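PDB 1H12: endo-1,4-beta-xylanase from Pseudoalteromonas haloplanktis, which hydrolyses internal beta-1,4 linkages of xylan, as a cold-adapted family 8 glycoside hydrolase. Local coordinates for residues Y63-A66 with G72-I75; D74-G79 with Y378-G383; W124-N129 with V134-E139; Y51-N56 with W100-A105. One frame throughout, in Å; residues are numbered along the deposited sequence.

Interaction 1. Residues Y63-A66 with G72-I75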
loop_
_atom_site.group_PDB
_atom_site.type_symbol
_atom_site.label_atom_id
_atom_site.label_comp_id
_atom_site.label_asym_id
_atom_site.label_seq_id
_atom_site.Cartn_x
_atom_site.Cartn_y
_atom_site.Cartn_z
ATOM N N TYR A 63 -15.329 7.839 -5.258
ATOM C CA TYR A 63 -14.343 6.805 -5.508
ATOM C C TYR A 63 -13.031 7.411 -5.955
ATOM O O TYR A 63 -12.951 8.554 -6.461
ATOM C CB TYR A 63 -14.835 5.768 -6.500
ATOM C CG TYR A 63 -15.161 6.312 -7.874
ATOM C CD1 TYR A 63 -16.406 6.865 -8.140
ATOM C CD2 TYR A 63 -14.236 6.319 -8.906
ATOM C CE1 TYR A 63 -16.728 7.385 -9.397
ATOM C CE2 TYR A 63 -14.555 6.776 -10.151
ATOM C CZ TYR A 63 -15.799 7.321 -10.407
ATOM O OH TYR A 63 -16.101 7.781 -11.682
ATOM N N ILE A 64 -11.986 6.617 -5.813
ATOM C CA ILE A 64 -10.666 6.880 -6.377
ATOM C C ILE A 64 -10.697 6.254 -7.761
ATOM O O ILE A 64 -10.907 5.063 -7.951
ATOM C CB ILE A 64 -9.559 6.317 -5.500
ATOM C CG1 ILE A 64 -9.524 6.998 -4.123
ATOM C CG2 ILE A 64 -8.199 6.436 -6.199
ATOM C CD1 ILE A 64 -9.340 8.501 -4.130
ATOM N N LYS A 65 -10.504 7.103 -8.780
ATOM C CA LYS A 65 -10.587 6.696 -10.161
ATOM C C LYS A 65 -9.256 6.173 -10.661
ATOM O O LYS A 65 -8.260 6.909 -10.715
ATOM C CB LYS A 65 -11.056 7.871 -11.027
ATOM C CG LYS A 65 -11.310 7.460 -12.483
ATOM C CD LYS A 65 -11.742 8.625 -13.382
ATOM C CE LYS A 65 -13.050 9.191 -13.008
ATOM N NZ LYS A 65 -13.501 10.235 -14.087
ATOM N N ALA A 66 -9.233 4.912 -11.079
ATOM C CA ALA A 66 -8.054 4.313 -11.670
ATOM C C ALA A 66 -8.060 4.603 -13.166
ATOM O O ALA A 66 -8.436 3.825 -14.015
ATOM C CB ALA A 66 -7.988 2.795 -11.380
ATOM N N GLY A 72 -9.351 1.610 -20.413
ATOM C CA GLY A 72 -10.556 2.277 -19.997
ATOM C C GLY A 72 -10.495 2.455 -18.421
ATOM O O GLY A 72 -10.014 1.587 -17.706
ATOM N N ASP A 73 -10.955 3.590 -17.979
ATOM C CA ASP A 73 -10.868 3.894 -16.558
ATOM C C ASP A 73 -11.640 2.827 -15.761
ATOM O O ASP A 73 -12.716 2.372 -16.185
ATOM C CB ASP A 73 -11.526 5.241 -16.271
ATOM C CG ASP A 73 -10.821 6.418 -16.905
ATOM O OD1 ASP A 73 -9.684 6.266 -17.393
ATOM O OD2 ASP A 73 -11.420 7.506 -16.862
ATOM N N ASP A 74 -11.146 2.484 -14.593
ATOM C CA ASP A 74 -11.832 1.562 -13.714
ATOM C C ASP A 74 -11.658 2.020 -12.278
ATOM O O ASP A 74 -11.167 3.121 -12.041
ATOM C CB ASP A 74 -11.447 0.123 -14.018
ATOM C CG ASP A 74 -9.986 -0.202 -13.810
ATOM O OD1 ASP A 74 -9.364 0.363 -12.920
ATOM O OD2 ASP A 74 -9.416 -1.073 -14.540
ATOM N N ILE A 75 -12.144 1.208 -11.344
ATOM C CA ILE A 75 -12.181 1.607 -9.932
ATOM C C ILE A 75 -11.674 0.391 -9.155
ATOM O O ILE A 75 -12.192 -0.716 -9.348
ATOM C CB ILE A 75 -13.612 1.967 -9.501
ATOM C CG1 ILE A 75 -14.210 3.007 -10.455
ATOM C CG2 ILE A 75 -13.615 2.401 -8.064
ATOM C CD1 ILE A 75 -15.678 3.267 -10.210
HETATM O O HOH W 1 -14.002 8.021 -16.036
HETATM O O HOH W 2 -6.986 1.278 -14.236
#
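The side chains of Tyr63 and Ile75 cross at about a right angle where strand 58-66 passes strand 74-76. Tyr63 CB lies 3.9 Å from the branch methyl CG2 of Ile75. The ring then swings under the isoleucine's longer arm, its CG held between backbone N and carbonyl carbon (chi1 61°). Tyr63 CD2 is 3.6 Å from Ile75 CD1, which rides over one ring face, displaced toward the rim; CE2 meets the same methyl and CG1. This is a CH-pi contact, with Ile75 CD1 3.7 Å from the ring centroid and 17° off its normal. With an alanine in place of Tyr63, the CD1 methyl of Ile75 is likely to lose the ring face it rests on, opening a gap beside it. Ala66 and Asp74 form a hydrogen-bonded antiparallel pair, Ala66 N to Asp74 O (2.8 Å) and Asp74 N to Ala66 O (3.1 Å). One water joins Lys65 NZ to Asp73 OD2, another Ala66 O to Asp74 OD1; Asp73 OD1 is hydrogen-bonded to Asn68 N, and Asp74 is salt-bridged to Arg76. The hairpin lies between strands 50-55 and 123-128, with Phe102 of helix 93-107 touching Tyr63 and Ile75.

Interaction 2. Residues D74-G79 with Y378-G383. With XYP (beta-D-xylopyranose), chain B.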
loop_
_atom_site.group_PDB
_atom_site.type_symbol
_atom_site.label_atom_id
_atom_site.label_comp_id
_atom_site.label_asym_id
_atom_site.label_seq_id
_atom_site.Cartn_x
_atom_site.Cartn_y
_atom_site.Cartn_z
ATOM N N ASP A 74 -11.146 2.484 -14.593
ATOM C CA ASP A 74 -11.832 1.562 -13.714
ATOM C C ASP A 74 -11.658 2.020 -12.278
ATOM O O ASP A 74 -11.167 3.121 -12.041
ATOM C CB ASP A 74 -11.447 0.123 -14.018
ATOM C CG ASP A 74 -9.986 -0.202 -13.810
ATOM O OD1 ASP A 74 -9.364 0.363 -12.920
ATOM O OD2 ASP A 74 -9.416 -1.073 -14.540
ATOM N N ILE A 75 -12.144 1.208 -11.344
ATOM C CA ILE A 75 -12.181 1.607 -9.932
ATOM C C ILE A 75 -11.674 0.391 -9.155
ATOM O O ILE A 75 -12.192 -0.716 -9.348
ATOM C CB ILE A 75 -13.612 1.967 -9.501
ATOM C CG1 ILE A 75 -14.210 3.007 -10.455
ATOM C CG2 ILE A 75 -13.615 2.401 -8.064
ATOM C CD1 ILE A 75 -15.678 3.267 -10.210
ATOM N N ARG A 76 -10.660 0.587 -8.321
ATOM C CA ARG A 76 -9.947 -0.507 -7.673
ATOM C C ARG A 76 -10.011 -0.390 -6.156
ATOM O O ARG A 76 -10.020 0.690 -5.563
ATOM C CB ARG A 76 -8.501 -0.521 -8.164
ATOM C CG ARG A 76 -8.422 -0.819 -9.648
ATOM C CD ARG A 76 -7.054 -0.799 -10.260
ATOM N NE ARG A 76 -7.213 -0.971 -11.702
ATOM C CZ ARG A 76 -6.403 -1.634 -12.492
ATOM N NH1 ARG A 76 -5.238 -2.133 -12.056
ATOM N NH2 ARG A 76 -6.750 -1.739 -13.774
ATOM N N THR A 77 -10.006 -1.524 -5.484
ATOM C CA THR A 77 -10.007 -1.566 -4.039
ATOM C C THR A 77 -8.717 -1.032 -3.436
ATOM O O THR A 77 -8.770 -0.382 -2.378
ATOM C CB THR A 77 -10.342 -2.944 -3.469
ATOM O OG1 THR A 77 -9.465 -3.908 -4.074
ATOM C CG2 THR A 77 -11.777 -3.285 -3.708
ATOM N N GLU A 78 -7.569 -1.281 -4.054
ATOM C CA GLU A 78 -6.329 -0.727 -3.546
ATOM C C GLU A 78 -6.416 0.792 -3.468
ATOM O O GLU A 78 -6.225 1.396 -2.421
ATOM C CB GLU A 78 -5.151 -1.201 -4.377
ATOM C CG GLU A 78 -4.730 -2.615 -3.990
ATOM C CD GLU A 78 -3.704 -3.251 -4.933
ATOM O OE1 GLU A 78 -3.400 -2.672 -5.994
ATOM O OE2 GLU A 78 -3.197 -4.369 -4.607
ATOM N N GLY A 79 -6.746 1.423 -4.590
ATOM C CA GLY A 79 -6.787 2.881 -4.586
ATOM C C GLY A 79 -7.796 3.451 -3.614
ATOM O O GLY A 79 -7.554 4.472 -2.977
ATOM N N TYR A 378 -1.334 8.610 -16.209
ATOM C CA TYR A 378 -0.790 7.583 -15.364
ATOM C C TYR A 378 -0.825 7.960 -13.889
ATOM O O TYR A 378 -0.175 7.319 -13.055
ATOM C CB TYR A 378 0.633 7.173 -15.826
ATOM C CG TYR A 378 0.619 6.501 -17.170
ATOM C CD1 TYR A 378 0.220 5.201 -17.304
ATOM C CD2 TYR A 378 0.915 7.213 -18.305
ATOM C CE1 TYR A 378 0.178 4.562 -18.607
ATOM C CE2 TYR A 378 0.900 6.583 -19.597
ATOM C CZ TYR A 378 0.527 5.288 -19.696
ATOM O OH TYR A 378 0.482 4.678 -20.957
ATOM N N ARG A 379 -1.618 8.981 -13.538
ATOM C CA ARG A 379 -1.593 9.484 -12.207
ATOM C C ARG A 379 -2.249 8.604 -11.158
ATOM O O ARG A 379 -2.057 8.860 -9.969
ATOM C CB ARG A 379 -2.139 10.908 -12.127
ATOM C CG ARG A 379 -3.636 11.012 -12.320
ATOM C CD ARG A 379 -4.072 12.445 -12.210
ATOM N NE ARG A 379 -5.487 12.696 -12.285
ATOM C CZ ARG A 379 -6.146 12.926 -13.391
ATOM N NH1 ARG A 379 -5.536 12.771 -14.600
ATOM N NH2 ARG A 379 -7.389 13.314 -13.314
ATOM N N TYR A 380 -3.067 7.621 -11.525
ATOM C CA TYR A 380 -3.675 6.793 -10.468
ATOM C C TYR A 380 -2.649 6.140 -9.611
ATOM O O TYR A 380 -2.641 6.264 -8.405
ATOM C CB TYR A 380 -4.637 5.763 -11.077
ATOM C CG TYR A 380 -4.939 4.632 -10.094
ATOM C CD1 TYR A 380 -5.830 4.781 -9.073
ATOM C CD2 TYR A 380 -4.309 3.409 -10.238
ATOM C CE1 TYR A 380 -6.069 3.758 -8.171
ATOM C CE2 TYR A 380 -4.545 2.362 -9.332
ATOM C CZ TYR A 380 -5.423 2.564 -8.281
ATOM O OH TYR A 380 -5.677 1.554 -7.361
ATOM N N TYR A 381 -1.772 5.360 -10.209
ATOM C CA TYR A 381 -0.901 4.590 -9.342
ATOM C C TYR A 381 0.232 5.482 -8.837
ATOM O O TYR A 381 0.546 5.476 -7.590
ATOM C CB TYR A 381 -0.434 3.319 -9.955
ATOM C CG TYR A 381 0.374 2.382 -9.060
ATOM C CD1 TYR A 381 -0.041 2.015 -7.821
ATOM C CD2 TYR A 381 1.589 1.840 -9.461
ATOM C CE1 TYR A 381 0.724 1.228 -6.997
ATOM C CE2 TYR A 381 2.277 0.987 -8.734
ATOM C CZ TYR A 381 1.864 0.681 -7.426
ATOM O OH TYR A 381 2.599 -0.111 -6.559
ATOM N N ASN A 382 0.788 6.323 -9.729
ATOM C CA ASN A 382 1.808 7.279 -9.300
ATOM C C ASN A 382 1.320 8.225 -8.225
ATOM O O ASN A 382 2.014 8.465 -7.243
ATOM C CB ASN A 382 2.352 8.047 -10.491
ATOM C CG ASN A 382 3.226 7.167 -11.404
ATOM O OD1 ASN A 382 3.022 7.193 -12.668
ATOM N ND2 ASN A 382 4.131 6.483 -10.878
ATOM N N GLY A 383 0.135 8.782 -8.406
ATOM C CA GLY A 383 -0.418 9.749 -7.504
ATOM C C GLY A 383 -0.874 9.141 -6.183
ATOM O O GLY A 383 -0.741 9.774 -5.135
HETATM O O1 XYP B . 4.129 10.006 -16.405
HETATM C C1 XYP B . 4.623 8.687 -16.701
HETATM C C2 XYP B . 4.614 7.897 -15.495
HETATM C C3 XYP B . 5.070 6.496 -15.670
HETATM C C4 XYP B . 4.534 5.923 -16.992
HETATM C C5 XYP B . 4.691 6.904 -18.141
HETATM O O2 XYP B . 5.322 8.482 -14.400
HETATM O O3 XYP B . 4.744 5.700 -14.532
HETATM O O4 XYP B . 5.067 4.663 -17.298
HETATM O O5 XYP B . 4.092 8.151 -17.770
HETATM O O HOH W 3 -3.987 -0.498 -7.628
#
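Tyr380 holds its ring opposite the backbone N (chi1 162°), which carries it from the first turn of helix 379-392 toward Gly79, while Arg76, with CG beside its own N (chi1 -64°), runs out extended past the phenol. The two side chains pass obliquely: Arg76 CB lies 3.6 Å from Tyr380 OH, and the guanidinium and ring planes are 59° apart. Gly79 CA fits at the ring edge, 3.8 Å from Tyr380 CE1. A side chain on Gly79 would run into that ring carbon; its absence lets the helices come close here. Tyr380 OH stands 3.0 Å from Gly79 N. A water at the ring edge joins Tyr380 OH (2.7 Å) to Glu78 OE1, and Glu78 is salt-bridged to Arg284. Beyond the tyrosine, Arg76 grips Asp74 side-on, NE to OD1 (2.8 Å) and NH2 to OD2 (2.9 Å), both partners close to the guanidinium plane. At the start of helix 379-392 Tyr378 lays a ring face against the xylose, over its C4, and Asn382 belongs to the same pocket. The carboxylate thus fixes the rotation of the guanidinium group, and the water gives the buried phenol a polar link to Glu78.

Interaction 3. Residues W124-N129 with V134-E139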
loop_
_atom_site.group_PDB
_atom_site.type_symbol
_atom_site.label_atom_id
_atom_site.label_comp_id
_atom_site.label_asym_id
_atom_site.label_seq_id
_atom_site.Cartn_x
_atom_site.Cartn_y
_atom_site.Cartn_z
ATOM N N TRP A 124 -12.242 -6.375 -6.819
ATOM C CA TRP A 124 -11.084 -5.532 -7.060
ATOM C C TRP A 124 -11.258 -4.533 -8.173
ATOM O O TRP A 124 -10.573 -3.525 -8.184
ATOM C CB TRP A 124 -9.806 -6.333 -7.232
ATOM C CG TRP A 124 -9.551 -6.853 -8.610
ATOM C CD1 TRP A 124 -9.989 -8.011 -9.165
ATOM C CD2 TRP A 124 -8.725 -6.223 -9.614
ATOM N NE1 TRP A 124 -9.462 -8.149 -10.425
ATOM C CE2 TRP A 124 -8.677 -7.061 -10.709
ATOM C CE3 TRP A 124 -8.003 -5.041 -9.658
ATOM C CZ2 TRP A 124 -7.910 -6.773 -11.847
ATOM C CZ3 TRP A 124 -7.275 -4.732 -10.749
ATOM C CH2 TRP A 124 -7.213 -5.609 -11.844
ATOM N N LYS A 125 -12.135 -4.847 -9.133
ATOM C CA LYS A 125 -12.306 -4.010 -10.315
ATOM C C LYS A 125 -13.765 -3.762 -10.640
ATOM O O LYS A 125 -14.513 -4.709 -10.946
ATOM C CB LYS A 125 -11.622 -4.621 -11.530
ATOM C CG LYS A 125 -11.562 -3.711 -12.711
ATOM C CD LYS A 125 -11.035 -4.374 -14.001
ATOM C CE LYS A 125 -9.611 -4.519 -13.961
ATOM N NZ LYS A 125 -9.238 -5.077 -15.415
ATOM N N LEU A 126 -14.150 -2.506 -10.535
ATOM C CA LEU A 126 -15.455 -1.986 -10.932
ATOM C C LEU A 126 -15.249 -1.066 -12.127
ATOM O O LEU A 126 -14.169 -0.532 -12.342
ATOM C CB LEU A 126 -16.100 -1.208 -9.797
ATOM C CG LEU A 126 -16.927 -1.983 -8.747
ATOM C CD1 LEU A 126 -16.314 -3.144 -8.154
ATOM C CD2 LEU A 126 -17.338 -0.982 -7.690
ATOM N N LYS A 127 -16.315 -0.838 -12.877
ATOM C CA LYS A 127 -16.335 0.186 -13.905
ATOM C C LYS A 127 -17.693 0.833 -13.908
ATOM O O LYS A 127 -18.643 0.280 -13.365
ATOM C CB LYS A 127 -16.030 -0.388 -15.314
ATOM C CG LYS A 127 -14.591 -0.619 -15.685
ATOM C CD LYS A 127 -14.452 -1.148 -17.081
ATOM C CE LYS A 127 -12.959 -1.320 -17.413
ATOM N NZ LYS A 127 -12.684 -1.716 -18.849
ATOM N N LEU A 128 -17.794 1.985 -14.574
ATOM C CA LEU A 128 -19.093 2.525 -14.945
ATOM C C LEU A 128 -19.468 1.948 -16.327
ATOM O O LEU A 128 -18.641 1.934 -17.237
ATOM C CB LEU A 128 -19.080 4.040 -14.956
ATOM C CG LEU A 128 -18.630 4.725 -13.701
ATOM C CD1 LEU A 128 -18.863 6.215 -13.749
ATOM C CD2 LEU A 128 -19.270 4.184 -12.457
ATOM N N ASN A 129 -20.696 1.510 -16.466
ATOM C CA ASN A 129 -21.178 0.974 -17.739
ATOM C C ASN A 129 -21.472 2.094 -18.735
ATOM O O ASN A 129 -21.246 3.274 -18.433
ATOM C CB ASN A 129 -22.332 -0.000 -17.524
ATOM C CG ASN A 129 -23.639 0.642 -17.084
ATOM O OD1 ASN A 129 -23.842 1.868 -17.184
ATOM N ND2 ASN A 129 -24.573 -0.204 -16.581
ATOM N N VAL A 134 -22.438 1.949 -11.969
ATOM C CA VAL A 134 -21.358 1.103 -11.529
ATOM C C VAL A 134 -21.703 -0.376 -11.603
ATOM O O VAL A 134 -22.843 -0.785 -11.359
ATOM C CB VAL A 134 -20.937 1.508 -10.115
ATOM C CG1 VAL A 134 -21.958 1.210 -9.046
ATOM C CG2 VAL A 134 -19.575 0.991 -9.766
ATOM N N TYR A 135 -20.701 -1.196 -11.939
ATOM C CA TYR A 135 -20.860 -2.648 -11.927
ATOM C C TYR A 135 -19.520 -3.275 -11.683
ATOM O O TYR A 135 -18.457 -2.669 -11.853
ATOM C CB TYR A 135 -21.479 -3.176 -13.253
ATOM C CG TYR A 135 -20.544 -3.118 -14.425
ATOM C CD1 TYR A 135 -20.283 -1.914 -15.075
ATOM C CD2 TYR A 135 -19.857 -4.240 -14.865
ATOM C CE1 TYR A 135 -19.372 -1.853 -16.131
ATOM C CE2 TYR A 135 -19.000 -4.204 -15.920
ATOM C CZ TYR A 135 -18.744 -3.012 -16.575
ATOM O OH TYR A 135 -17.823 -2.935 -17.612
ATOM N N LYS A 136 -19.566 -4.506 -11.219
ATOM C CA LYS A 136 -18.349 -5.280 -10.934
ATOM C C LYS A 136 -17.855 -5.984 -12.184
ATOM O O LYS A 136 -18.572 -6.759 -12.838
ATOM C CB LYS A 136 -18.632 -6.343 -9.867
ATOM C CG LYS A 136 -19.080 -5.748 -8.535
ATOM C CD LYS A 136 -19.354 -6.771 -7.468
ATOM C CE LYS A 136 -19.653 -6.166 -6.104
ATOM N NZ LYS A 136 -20.996 -5.475 -6.121
ATOM N N VAL A 137 -16.633 -5.694 -12.546
ATOM C CA VAL A 137 -15.952 -6.369 -13.673
ATOM C C VAL A 137 -15.389 -7.686 -13.208
ATOM O O VAL A 137 -15.480 -8.712 -13.911
ATOM C CB VAL A 137 -14.871 -5.472 -14.279
ATOM C CG1 VAL A 137 -14.132 -6.203 -15.400
ATOM C CG2 VAL A 137 -15.434 -4.149 -14.789
ATOM N N ASP A 138 -14.730 -7.675 -12.057
ATOM C CA ASP A 138 -14.084 -8.865 -11.486
ATOM C C ASP A 138 -14.412 -8.842 -10.003
ATOM O O ASP A 138 -14.050 -7.914 -9.283
ATOM C CB ASP A 138 -12.621 -8.856 -11.773
ATOM C CG ASP A 138 -11.912 -10.133 -11.427
ATOM O OD1 ASP A 138 -12.417 -10.922 -10.603
ATOM O OD2 ASP A 138 -10.753 -10.334 -11.916
ATOM N N GLU A 139 -15.137 -9.850 -9.542
ATOM C CA GLU A 139 -15.539 -10.001 -8.158
ATOM C C GLU A 139 -14.420 -10.501 -7.249
ATOM O O GLU A 139 -14.550 -10.410 -6.034
ATOM C CB GLU A 139 -16.673 -10.971 -8.030
ATOM C CG GLU A 139 -17.976 -10.528 -8.696
ATOM C CD GLU A 139 -19.060 -11.619 -8.619
ATOM O OE1 GLU A 139 -18.706 -12.797 -8.705
ATOM O OE2 GLU A 139 -20.216 -11.339 -8.456
#
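Trp124 NE1 donates to Asp138 OD2 (2.9 Å) at the indole edge, approaching from above the carboxylate plane, 71° out of it. Asp138 CG, opposite its backbone N (chi1 -171°), carries the carboxylate to the indole, and OD1 accepts from Gly140 N. Lys125 O accepts twice, from Val137 N at 2.8 Å and Asp138 N at 3.2 Å, because a beta bulge shifts the register by one between Lys125 and Leu126. Past the bulge Lys127 and Tyr135 form a hydrogen-bonded antiparallel pair, Lys127 N to Tyr135 O (3.0 Å) and Tyr135 N to Lys127 O (2.9 Å). Their side chains run alongside, Tyr135 CE1 3.7 Å from Lys127 CB, and Lys127 NZ is bonded to Glu71 O. The other face is mostly apolar: Leu126 CD2 lies 3.6 Å from Val134 CG2 and Leu126 CD1 3.8 Å from Lys136 CG, whose NZ is bonded to Tyr106 O. The hairpin forms one edge of the five-stranded sheet, mainly apolar toward helix 93-107, and the indole-carboxylate bond ties its bulged end.

Interaction 4. Residues Y51-N56 with W100-A105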
loop_
_atom_site.group_PDB
_atom_site.type_symbol
_atom_site.label_atom_id
_atom_site.label_comp_id
_atom_site.label_asym_id
_atom_site.label_seq_id
_atom_site.Cartn_x
_atom_site.Cartn_y
_atom_site.Cartn_z
ATOM N N TYR A 51 -13.417 11.321 -7.133
ATOM C CA TYR A 51 -14.533 11.700 -7.974
ATOM C C TYR A 51 -15.850 11.282 -7.377
ATOM O O TYR A 51 -15.988 10.195 -6.804
ATOM C CB TYR A 51 -14.397 11.027 -9.352
ATOM C CG TYR A 51 -13.301 11.623 -10.195
ATOM C CD1 TYR A 51 -11.993 11.265 -10.045
ATOM C CD2 TYR A 51 -13.625 12.597 -11.160
ATOM C CE1 TYR A 51 -11.005 11.851 -10.811
ATOM C CE2 TYR A 51 -12.610 13.177 -11.919
ATOM C CZ TYR A 51 -11.302 12.803 -11.743
ATOM O OH TYR A 51 -10.282 13.372 -12.479
ATOM N N PRO A 52 -16.870 12.124 -7.521
ATOM C CA PRO A 52 -18.213 11.739 -7.086
ATOM C C PRO A 52 -18.858 10.750 -8.023
ATOM O O PRO A 52 -18.644 10.764 -9.239
ATOM C CB PRO A 52 -18.965 13.103 -7.103
ATOM C CG PRO A 52 -18.307 13.872 -8.171
ATOM C CD PRO A 52 -16.819 13.476 -8.125
ATOM N N TYR A 53 -19.691 9.905 -7.440
ATOM C CA TYR A 53 -20.560 8.963 -8.160
ATOM C C TYR A 53 -22.013 9.349 -7.877
ATOM O O TYR A 53 -22.417 9.465 -6.712
ATOM C CB TYR A 53 -20.310 7.527 -7.696
ATOM C CG TYR A 53 -21.204 6.517 -8.342
ATOM C CD1 TYR A 53 -21.217 6.360 -9.722
ATOM C CD2 TYR A 53 -22.072 5.776 -7.612
ATOM C CE1 TYR A 53 -22.095 5.492 -10.318
ATOM C CE2 TYR A 53 -22.950 4.864 -8.194
ATOM C CZ TYR A 53 -22.962 4.751 -9.567
ATOM O OH TYR A 53 -23.849 3.868 -10.228
ATOM N N THR A 54 -22.755 9.604 -8.956
ATOM C CA THR A 54 -24.160 9.960 -8.883
ATOM C C THR A 54 -24.988 8.992 -9.717
ATOM O O THR A 54 -24.480 8.387 -10.672
ATOM C CB THR A 54 -24.391 11.375 -9.397
ATOM O OG1 THR A 54 -24.098 11.441 -10.804
ATOM C CG2 THR A 54 -23.489 12.388 -8.676
ATOM N N GLU A 55 -26.251 8.837 -9.344
ATOM C CA GLU A 55 -27.181 7.984 -10.071
ATOM C C GLU A 55 -28.432 8.770 -10.359
ATOM O O GLU A 55 -29.100 9.234 -9.416
ATOM C CB GLU A 55 -27.544 6.704 -9.300
ATOM C CG GLU A 55 -26.365 5.744 -9.174
ATOM C CD GLU A 55 -26.648 4.459 -8.475
ATOM O OE1 GLU A 55 -27.668 4.400 -7.700
ATOM O OE2 GLU A 55 -25.874 3.473 -8.652
ATOM N N ASN A 56 -28.722 8.990 -11.616
ATOM C CA ASN A 56 -29.879 9.806 -11.995
ATOM C C ASN A 56 -29.896 11.162 -11.322
ATOM O O ASN A 56 -30.930 11.657 -10.904
ATOM C CB ASN A 56 -31.198 9.048 -11.852
ATOM C CG ASN A 56 -31.281 7.865 -12.795
ATOM O OD1 ASN A 56 -30.925 7.963 -13.981
ATOM N ND2 ASN A 56 -31.622 6.762 -12.309
ATOM N N TRP A 100 -15.671 5.360 1.907
ATOM C CA TRP A 100 -16.090 4.131 2.578
ATOM C C TRP A 100 -17.534 3.769 2.194
ATOM O O TRP A 100 -17.850 2.608 1.957
ATOM C CB TRP A 100 -15.904 4.236 4.097
ATOM C CG TRP A 100 -16.333 3.036 4.849
ATOM C CD1 TRP A 100 -17.189 3.021 5.889
ATOM C CD2 TRP A 100 -16.009 1.650 4.583
ATOM N NE1 TRP A 100 -17.428 1.737 6.299
ATOM C CE2 TRP A 100 -16.706 0.881 5.508
ATOM C CE3 TRP A 100 -15.190 0.968 3.657
ATOM C CZ2 TRP A 100 -16.683 -0.516 5.472
ATOM C CZ3 TRP A 100 -15.150 -0.392 3.649
ATOM C CH2 TRP A 100 -15.902 -1.145 4.542
ATOM N N ARG A 101 -18.395 4.797 2.053
ATOM C CA ARG A 101 -19.747 4.525 1.651
ATOM C C ARG A 101 -19.781 3.810 0.313
ATOM O O ARG A 101 -20.569 2.874 0.081
ATOM C CB ARG A 101 -20.544 5.835 1.572
ATOM C CG ARG A 101 -22.062 5.644 1.549
ATOM C CD ARG A 101 -22.852 6.938 1.305
ATOM N NE ARG A 101 -22.435 7.962 2.250
ATOM C CZ ARG A 101 -21.632 8.993 1.989
ATOM N NH1 ARG A 101 -21.363 9.371 0.748
ATOM N NH2 ARG A 101 -21.121 9.691 3.009
ATOM N N PHE A 102 -18.941 4.270 -0.624
ATOM C CA PHE A 102 -18.853 3.640 -1.940
ATOM C C PHE A 102 -18.383 2.214 -1.844
ATOM O O PHE A 102 -18.914 1.300 -2.485
ATOM C CB PHE A 102 -17.886 4.448 -2.803
ATOM C CG PHE A 102 -17.766 3.948 -4.225
ATOM C CD1 PHE A 102 -16.915 2.882 -4.557
ATOM C CD2 PHE A 102 -18.510 4.540 -5.226
ATOM C CE1 PHE A 102 -16.858 2.426 -5.834
ATOM C CE2 PHE A 102 -18.423 4.059 -6.528
ATOM C CZ PHE A 102 -17.611 3.008 -6.814
ATOM N N ALA A 103 -17.342 1.984 -1.071
ATOM C CA ALA A 103 -16.756 0.640 -0.962
ATOM C C ALA A 103 -17.801 -0.334 -0.407
ATOM O O ALA A 103 -17.992 -1.427 -0.964
ATOM C CB ALA A 103 -15.528 0.670 -0.061
ATOM N N LYS A 104 -18.431 0.038 0.695
ATOM C CA LYS A 104 -19.346 -0.846 1.341
ATOM C C LYS A 104 -20.572 -1.149 0.477
ATOM O O LYS A 104 -21.079 -2.266 0.476
ATOM C CB LYS A 104 -19.688 -0.290 2.738
ATOM C CG LYS A 104 -20.405 -1.166 3.653
ATOM C CD LYS A 104 -20.531 -0.466 5.097
ATOM C CE LYS A 104 -21.262 -1.360 6.002
ATOM N NZ LYS A 104 -21.457 -0.651 7.237
ATOM N N ALA A 105 -21.024 -0.161 -0.287
ATOM C CA ALA A 105 -22.203 -0.329 -1.120
ATOM C C ALA A 105 -21.899 -1.085 -2.411
ATOM O O ALA A 105 -22.718 -1.898 -2.841
ATOM C CB ALA A 105 -22.802 1.015 -1.498
#
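Tyr53 and Phe102 alone carry this contact between edge strand 50-55 and helix 93-107. The strand enters with Tyr51, whose ring makes a cation-pi contact with Lys65 on the neighbouring strand, and Pro52 follows, packed on His62. At Tyr53 the side chain turns toward the helix. Its CG stands opposite the backbone N (chi1 177°), and Phe102 holds its ring likewise, a torsion that sends each ring across the gap between strand and helix. They form an offset edge-to-face pair, Phe102 giving its edge, with centroids 6.0 Å apart and planes at 88°. A single atom, Phe102 CE2, does the touching: it lies 4.1 Å from Tyr53 CB and equally far from Tyr53 CG, at the root of the ring rather than over its centre. After Thr54 comes Glu55, whose OE2 takes the phenol hydrogen of Tyr53 OH on its anti lone pair at 2.6 Å. The phenol oxygen in turn accepts from Val134 N. Replacing Tyr53 by an alanine would probably strip Phe102 of its ring partner on this strand and leave both Glu55 OE2 and Val134 N without the hydroxyl they share. Tyr106 is edge-to-face with both rings. The contact itself is wholly apolar and light, while the same tyrosine spends its polar end on bonds to its own strand and to strand 134-136, which lies at the other edge of the sheet.

Interactions 1 and 3 are strand pairs within the five-stranded sheet beside the helices of the family's (alpha/alpha)6 barrel, interaction 4 packs helix 93-107 on its edge strand 50-55, and interaction 2 starts from its strand 74-76. Ile75 N is 2.9 Å from Leu126 O, probably a hydrogen bond linking interactions 1 and 3, and Tyr63 O pairs likewise with Tyr51 N (2.9 Å) toward interaction 4. Phe102 reaches beneath the sheet, its CZ 3.9 Å from Ile75 CD1 and its CE1 3.9 Å from Leu126 CD2. Interaction 2 contains Tyr378 and Asn382 of the xylose pocket, whereas the side chain of Ala66 in interaction 1 is about 13 Å from the bound xylose.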